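Local atomic coordinates of DNA double-strand break repair nuclease NurA (Sulfolobus solfataricus, PDB entry 2YGK), a protein that processes the ends of linear double-stranded DNA as a manganese-dependent nuclease and probably acts with the helicase HerA in double-strand break repair. Residues A[38-44]-A[226-231]; A[31-36]-A[219-224]. All coordinates share one frame; numbering follows the deposited sequence.

Interaction 1 (A[38-44]-A[226-231])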
loop_
_atom_site.group_PDB
_atom_site.type_symbol
_atom_site.label_atom_id
_atom_site.label_comp_id
_atom_site.label_asym_id
_atom_site.label_seq_id
_atom_site.Cartn_x
_atom_site.Cartn_y
_atom_site.Cartn_z
ATOM N N TYR A 38 -9.148 30.035 -16.158
ATOM C CA TYR A 38 -10.012 29.168 -15.336
ATOM C C TYR A 38 -9.931 29.382 -13.827
ATOM O O TYR A 38 -10.489 28.585 -13.102
ATOM C CB TYR A 38 -9.645 27.707 -15.544
ATOM C CG TYR A 38 -10.074 27.018 -16.801
ATOM C CD1 TYR A 38 -10.719 27.669 -17.845
ATOM C CD2 TYR A 38 -9.794 25.677 -16.948
ATOM C CE1 TYR A 38 -11.081 26.958 -18.999
ATOM C CE2 TYR A 38 -10.143 24.982 -18.060
ATOM C CZ TYR A 38 -10.777 25.604 -19.083
ATOM O OH TYR A 38 -11.080 24.818 -20.170
ATOM N N TRP A 39 -9.210 30.393 -13.361
ATOM C CA TRP A 39 -9.170 30.738 -11.929
ATOM C C TRP A 39 -9.870 32.084 -11.626
ATOM O O TRP A 39 -9.758 33.063 -12.391
ATOM C CB TRP A 39 -7.726 30.785 -11.450
ATOM C CG TRP A 39 -7.523 30.970 -9.957
ATOM C CD1 TRP A 39 -6.973 32.058 -9.339
ATOM C CD2 TRP A 39 -7.804 30.024 -8.916
ATOM N NE1 TRP A 39 -6.926 31.854 -7.981
ATOM C CE2 TRP A 39 -7.426 30.613 -7.699
ATOM C CE3 TRP A 39 -8.345 28.748 -8.899
ATOM C CZ2 TRP A 39 -7.578 29.962 -6.458
ATOM C CZ3 TRP A 39 -8.494 28.083 -7.667
ATOM C CH2 TRP A 39 -8.110 28.699 -6.463
ATOM N N ASN A 40 -10.586 32.123 -10.509
ATOM C CA ASN A 40 -11.276 33.329 -10.077
ATOM C C ASN A 40 -10.750 33.782 -8.736
ATOM O O ASN A 40 -10.847 33.046 -7.752
ATOM C CB ASN A 40 -12.784 33.084 -9.993
ATOM C CG ASN A 40 -13.373 32.691 -11.330
ATOM O OD1 ASN A 40 -13.711 33.556 -12.175
ATOM N ND2 ASN A 40 -13.483 31.368 -11.550
ATOM N N GLU A 41 -10.169 34.974 -8.698
ATOM C CA GLU A 41 -9.742 35.569 -7.439
ATOM C C GLU A 41 -10.962 35.901 -6.621
ATOM O O GLU A 41 -11.966 36.334 -7.160
ATOM C CB GLU A 41 -8.902 36.821 -7.687
ATOM C CG GLU A 41 -7.540 36.495 -8.228
ATOM C CD GLU A 41 -6.681 37.709 -8.565
ATOM O OE1 GLU A 41 -6.800 38.766 -7.867
ATOM O OE2 GLU A 41 -5.871 37.577 -9.539
ATOM N N TYR A 42 -10.899 35.664 -5.330
ATOM C CA TYR A 42 -11.944 36.083 -4.424
ATOM C C TYR A 42 -11.297 36.405 -3.100
ATOM O O TYR A 42 -11.218 35.583 -2.203
ATOM C CB TYR A 42 -13.015 35.012 -4.269
ATOM C CG TYR A 42 -14.175 35.447 -3.419
ATOM C CD1 TYR A 42 -14.870 36.614 -3.707
ATOM C CD2 TYR A 42 -14.584 34.701 -2.332
ATOM C CE1 TYR A 42 -15.943 37.025 -2.931
ATOM C CE2 TYR A 42 -15.659 35.097 -1.543
ATOM C CZ TYR A 42 -16.335 36.259 -1.847
ATOM O OH TYR A 42 -17.412 36.672 -1.090
ATOM N N VAL A 43 -10.832 37.627 -2.984
ATOM C CA VAL A 43 -10.005 37.983 -1.865
ATOM C C VAL A 43 -10.769 38.407 -0.585
ATOM O O VAL A 43 -10.233 38.213 0.483
ATOM C CB VAL A 43 -8.890 38.985 -2.313
ATOM C CG1 VAL A 43 -9.421 40.416 -2.428
ATOM C CG2 VAL A 43 -7.697 38.908 -1.380
ATOM N N ILE A 44 -11.992 38.941 -0.666
ATOM C CA ILE A 44 -12.710 39.415 0.563
ATOM C C ILE A 44 -13.549 38.331 1.215
ATOM O O ILE A 44 -14.292 37.637 0.523
ATOM C CB ILE A 44 -13.742 40.581 0.310
ATOM C CG1 ILE A 44 -13.094 41.825 -0.295
ATOM C CG2 ILE A 44 -14.432 41.003 1.627
ATOM C CD1 ILE A 44 -14.064 43.001 -0.445
ATOM N N LYS A 226 -3.394 33.525 -5.197
ATOM C CA LYS A 226 -4.378 34.233 -4.390
ATOM C C LYS A 226 -5.597 33.369 -4.047
ATOM O O LYS A 226 -5.967 32.427 -4.773
ATOM C CB LYS A 226 -4.822 35.516 -5.082
ATOM C CG LYS A 226 -3.799 36.657 -5.054
ATOM C CD LYS A 226 -4.057 37.549 -3.862
ATOM C CE LYS A 226 -2.927 38.548 -3.567
ATOM N NZ LYS A 226 -3.426 39.689 -2.657
ATOM N N ARG A 227 -6.216 33.687 -2.913
ATOM C CA ARG A 227 -7.466 33.043 -2.509
ATOM C C ARG A 227 -8.512 33.082 -3.638
ATOM O O ARG A 227 -8.716 34.112 -4.263
ATOM C CB ARG A 227 -8.001 33.740 -1.264
ATOM C CG ARG A 227 -9.393 33.314 -0.810
ATOM C CD ARG A 227 -9.828 34.178 0.393
ATOM N NE ARG A 227 -10.944 33.619 1.168
ATOM C CZ ARG A 227 -12.215 34.019 1.079
ATOM N NH1 ARG A 227 -12.584 34.949 0.205
ATOM N NH2 ARG A 227 -13.143 33.470 1.860
ATOM N N GLY A 228 -9.163 31.957 -3.891
ATOM C CA GLY A 228 -10.123 31.880 -4.968
ATOM C C GLY A 228 -10.745 30.521 -5.266
ATOM O O GLY A 228 -10.797 29.640 -4.437
ATOM N N PHE A 229 -11.263 30.386 -6.478
ATOM C CA PHE A 229 -11.995 29.213 -6.876
ATOM C C PHE A 229 -11.931 29.006 -8.347
ATOM O O PHE A 229 -11.697 29.915 -9.103
ATOM C CB PHE A 229 -13.445 29.297 -6.427
ATOM C CG PHE A 229 -14.202 30.393 -7.051
ATOM C CD1 PHE A 229 -14.141 31.687 -6.527
ATOM C CD2 PHE A 229 -14.994 30.160 -8.159
ATOM C CE1 PHE A 229 -14.869 32.737 -7.118
ATOM C CE2 PHE A 229 -15.718 31.199 -8.758
ATOM C CZ PHE A 229 -15.658 32.481 -8.237
ATOM N N SER A 230 -12.117 27.775 -8.768
ATOM C CA SER A 230 -11.954 27.450 -10.173
ATOM C C SER A 230 -13.272 27.457 -10.890
ATOM O O SER A 230 -14.328 27.421 -10.272
ATOM C CB SER A 230 -11.415 26.038 -10.277
ATOM O OG SER A 230 -12.421 25.105 -9.929
ATOM N N LYS A 231 -13.207 27.419 -12.209
ATOM C CA LYS A 231 -14.335 26.984 -12.989
ATOM C C LYS A 231 -14.967 25.740 -12.328
ATOM O O LYS A 231 -14.271 24.852 -11.807
ATOM C CB LYS A 231 -13.891 26.677 -14.405
ATOM C CG LYS A 231 -14.941 25.976 -15.234
ATOM C CD LYS A 231 -14.721 26.173 -16.742
ATOM C CE LYS A 231 -16.037 25.963 -17.507
ATOM N NZ LYS A 231 -15.880 25.451 -18.894
#
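Trp39 swings its indole across strand 228-230 because CG lies opposite the backbone N (chi1 -173°), while Phe229, whose CG lies between its own N and carbonyl carbon (chi1 64°), lays its ring against Asn40 on the opposite face of the sheet. Asn40 CB sits over the face of that ring, 3.6 Å from the centroid of Phe229, in a CH-pi contact; the Asn40 amide runs nearly parallel to the ring, planes 19° apart, and ND2 adds a weak bond to Phe229 O. These two residues form an antiparallel hydrogen-bonded pair, with Asn40 N 2.8 Å from Phe229 O and Phe229 N 3.0 Å from Asn40 O. Further bonds follow at both ends. One runs from Lys231 N to Tyr38 O; in the other, Tyr42 N lies 2.9 Å from Arg227 O. Glycine suits position 228: CA lies 3.1 Å from Asn40 O, so a CB would strike that oxygen, and the indole packs here too, Trp39 CH2 being 3.4 Å from Gly228 C. At the indole's edge, NE1 bonds weakly to Lys226 O. Arg227 runs out extended beside Tyr42, and its NH1 reaches Tyr42 O at 2.8 Å from above the carbonyl plane. Its other nitrogens are used elsewhere: NH2 forms a salt bridge with Asp288, which also accepts Tyr42 OH, and NE bonds to Leu263 O. Backbone bonds thus join the short outermost strand 39-41 to the sheet, and a buried arginine secures the chain beyond it, with its charge probably balanced by Asp288.

Interaction 2 (A[31-36]-A[219-224]); sequences IQDKVN and VLELFT
Val35 points from helix 31-36 straight at the end of helix 219-223, and its few atoms carry much of the contact. Its CB lies 4.1 Å from Phe223 CB. From there the side chain forks: with CG1 anti to the backbone N (chi1 160°), that methyl meets the last residue of the other segment, 3.2 Å from Thr224 CG2, while CG2 drops between Val219 and Phe223, 3.4 Å from Val219 CG1 and 3.7 Å from Phe223 CB. A beta-branched residue suits this place because its two short arms serve different neighbours at once. One turn earlier, Ile31 reaches further, and its CD1 meets Val219 CG1 tip to tip at 3.6 Å; the same methyl approaches the Phe223 ring, 3.7 Å from CE2, with the two side chains crossing at about a right angle. The helix axes themselves lie 10.0 Å apart at 96°, so one patch of each helix does the packing. Cutting Val35 back to an alanine is likely to open a gap where its two methyls lay, losing the contacts to Val219 CG1 and Thr224 CG2 and thinning the cover over Phe223 CB. Thr224, the first residue to leave helical geometry, turns its hydroxyl back to Leu220 O, 2.6 Å from OG1, and OG1 is also hydrogen-bonded to Arg262, which leaves CG2 for the apolar side. The Phe223 ring stacks on Trp333 of the second subunit, so this helix end joins the dimer interface. With no polar bond between the segments, the crossing rests on shape and burial of hydrocarbon, while Leu220 O and Arg262 satisfy the Thr224 hydroxyl.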
loop_
_atom_site.group_PDB
_atom_site.type_symbol
_atom_site.label_atom_id
_atom_site.label_comp_id
_atom_site.label_asym_id
_atom_site.label_seq_id
_atom_site.Cartn_x
_atom_site.Cartn_y
_atom_site.Cartn_z
ATOM N N ILE A 31 -0.096 25.189 -20.122
ATOM C CA ILE A 31 -1.203 25.881 -19.455
ATOM C C ILE A 31 -0.870 27.035 -18.473
ATOM O O ILE A 31 -1.633 27.268 -17.535
ATOM C CB ILE A 31 -2.139 24.847 -18.721
ATOM C CG1 ILE A 31 -1.334 23.911 -17.816
ATOM C CG2 ILE A 31 -2.971 24.034 -19.723
ATOM C CD1 ILE A 31 -0.817 24.570 -16.563
ATOM N N GLN A 32 0.217 27.779 -18.677
ATOM C CA GLN A 32 0.383 29.062 -17.947
ATOM C C GLN A 32 -0.730 30.061 -18.337
ATOM O O GLN A 32 -1.116 30.912 -17.525
ATOM C CB GLN A 32 1.765 29.699 -18.195
ATOM C CG GLN A 32 2.077 30.936 -17.309
ATOM C CD GLN A 32 3.384 31.645 -17.690
ATOM O OE1 GLN A 32 3.498 32.260 -18.756
ATOM N NE2 GLN A 32 4.365 31.579 -16.797
ATOM N N ASP A 33 -1.227 29.938 -19.575
ATOM C CA ASP A 33 -2.352 30.744 -20.087
ATOM C C ASP A 33 -3.738 30.337 -19.532
ATOM O O ASP A 33 -4.458 31.170 -18.963
ATOM C CB ASP A 33 -2.384 30.769 -21.641
ATOM C CG ASP A 33 -1.715 29.541 -22.300
ATOM O OD1 ASP A 33 -1.298 28.593 -21.601
ATOM O OD2 ASP A 33 -1.589 29.539 -23.546
ATOM N N LYS A 34 -4.098 29.063 -19.699
ATOM C CA LYS A 34 -5.449 28.584 -19.363
ATOM C C LYS A 34 -5.762 28.613 -17.871
ATOM O O LYS A 34 -6.921 28.705 -17.485
ATOM C CB LYS A 34 -5.690 27.185 -19.939
ATOM C CG LYS A 34 -5.727 27.201 -21.447
ATOM C CD LYS A 34 -5.898 25.828 -22.070
ATOM C CE LYS A 34 -5.874 25.947 -23.606
ATOM N NZ LYS A 34 -6.000 24.639 -24.314
ATOM N N VAL A 35 -4.736 28.547 -17.032
ATOM C CA VAL A 35 -4.953 28.598 -15.594
ATOM C C VAL A 35 -5.731 29.836 -15.247
ATOM O O VAL A 35 -6.827 29.759 -14.710
ATOM C CB VAL A 35 -3.639 28.621 -14.803
ATOM C CG1 VAL A 35 -3.868 29.154 -13.412
ATOM C CG2 VAL A 35 -3.049 27.242 -14.741
ATOM N N ASN A 36 -5.162 30.983 -15.585
ATOM C CA ASN A 36 -5.742 32.278 -15.221
ATOM C C ASN A 36 -7.109 32.514 -15.886
ATOM O O ASN A 36 -7.969 33.163 -15.304
ATOM C CB ASN A 36 -4.738 33.395 -15.526
ATOM C CG ASN A 36 -3.391 33.176 -14.826
ATOM O OD1 ASN A 36 -3.336 32.773 -13.655
ATOM N ND2 ASN A 36 -2.304 33.429 -15.548
ATOM N N VAL A 219 -1.735 21.806 -10.946
ATOM C CA VAL A 219 -1.694 22.938 -11.867
ATOM C C VAL A 219 -2.083 24.253 -11.170
ATOM O O VAL A 219 -1.386 25.238 -11.305
ATOM C CB VAL A 219 -2.575 22.677 -13.128
ATOM C CG1 VAL A 219 -2.952 23.934 -13.784
ATOM C CG2 VAL A 219 -1.827 21.850 -14.118
ATOM N N LEU A 220 -3.158 24.264 -10.393
ATOM C CA LEU A 220 -3.578 25.504 -9.699
ATOM C C LEU A 220 -2.651 25.989 -8.584
ATOM O O LEU A 220 -2.610 27.176 -8.259
ATOM C CB LEU A 220 -4.973 25.344 -9.104
ATOM C CG LEU A 220 -6.092 25.089 -10.100
ATOM C CD1 LEU A 220 -7.275 24.490 -9.368
ATOM C CD2 LEU A 220 -6.439 26.394 -10.873
ATOM N N GLU A 221 -1.936 25.068 -7.962
ATOM C CA GLU A 221 -1.028 25.414 -6.870
ATOM C C GLU A 221 0.224 26.005 -7.444
ATOM O O GLU A 221 0.856 26.838 -6.812
ATOM C CB GLU A 221 -0.708 24.191 -6.025
ATOM C CG GLU A 221 -1.881 23.722 -5.140
ATOM C CD GLU A 221 -1.607 22.407 -4.401
ATOM O OE1 GLU A 221 -0.453 21.911 -4.423
ATOM O OE2 GLU A 221 -2.561 21.875 -3.784
ATOM N N LEU A 222 0.582 25.578 -8.650
ATOM C CA LEU A 222 1.767 26.104 -9.286
ATOM C C LEU A 222 1.532 27.501 -9.819
ATOM O O LEU A 222 2.349 28.397 -9.551
ATOM C CB LEU A 222 2.265 25.178 -10.408
ATOM C CG LEU A 222 2.966 23.902 -9.951
ATOM C CD1 LEU A 222 3.402 23.175 -11.160
ATOM C CD2 LEU A 222 4.145 24.207 -9.048
ATOM N N PHE A 223 0.410 27.701 -10.519
ATOM C CA PHE A 223 0.201 28.914 -11.320
ATOM C C PHE A 223 -0.797 29.951 -10.808
ATOM O O PHE A 223 -1.083 30.910 -11.508
ATOM C CB PHE A 223 -0.138 28.510 -12.747
ATOM C CG PHE A 223 0.965 27.751 -13.409
ATOM C CD1 PHE A 223 2.156 28.377 -13.682
ATOM C CD2 PHE A 223 0.835 26.392 -13.694
ATOM C CE1 PHE A 223 3.198 27.678 -14.258
ATOM C CE2 PHE A 223 1.863 25.686 -14.273
ATOM C CZ PHE A 223 3.051 26.323 -14.564
ATOM N N THR A 224 -1.318 29.764 -9.595
ATOM C CA THR A 224 -2.099 30.795 -8.919
ATOM C C THR A 224 -1.596 30.900 -7.486
ATOM O O THR A 224 -1.085 29.912 -6.930
ATOM C CB THR A 224 -3.596 30.461 -8.914
ATOM O OG1 THR A 224 -3.893 29.468 -7.926
ATOM C CG2 THR A 224 -4.055 29.963 -10.271
#

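Overall arrangement
The two contacts join the same two parts of the chain in succession: helix 17-38 runs into strand 39-41, and helix 216-223 is followed by strand 228-236. Trp39 of interaction 1 packs on Leu220 and Thr224 of interaction 2, which makes the two continuous. Each is partly buried and lies well away from the manganese site of Asp58 and Asp133. Their chemistry differs with place. At the sheet margin, interaction 1 is ruled by backbone bonds and a buried arginine, with exposed residues such as Glu41 along its rim; interaction 2, between crossing helices, is smaller and mainly apolar, built of valine, isoleucine, phenylalanine and the Thr224 methyl with exposed Gln32 and Asn36 at its margin, and it alone is touched by the second subunit.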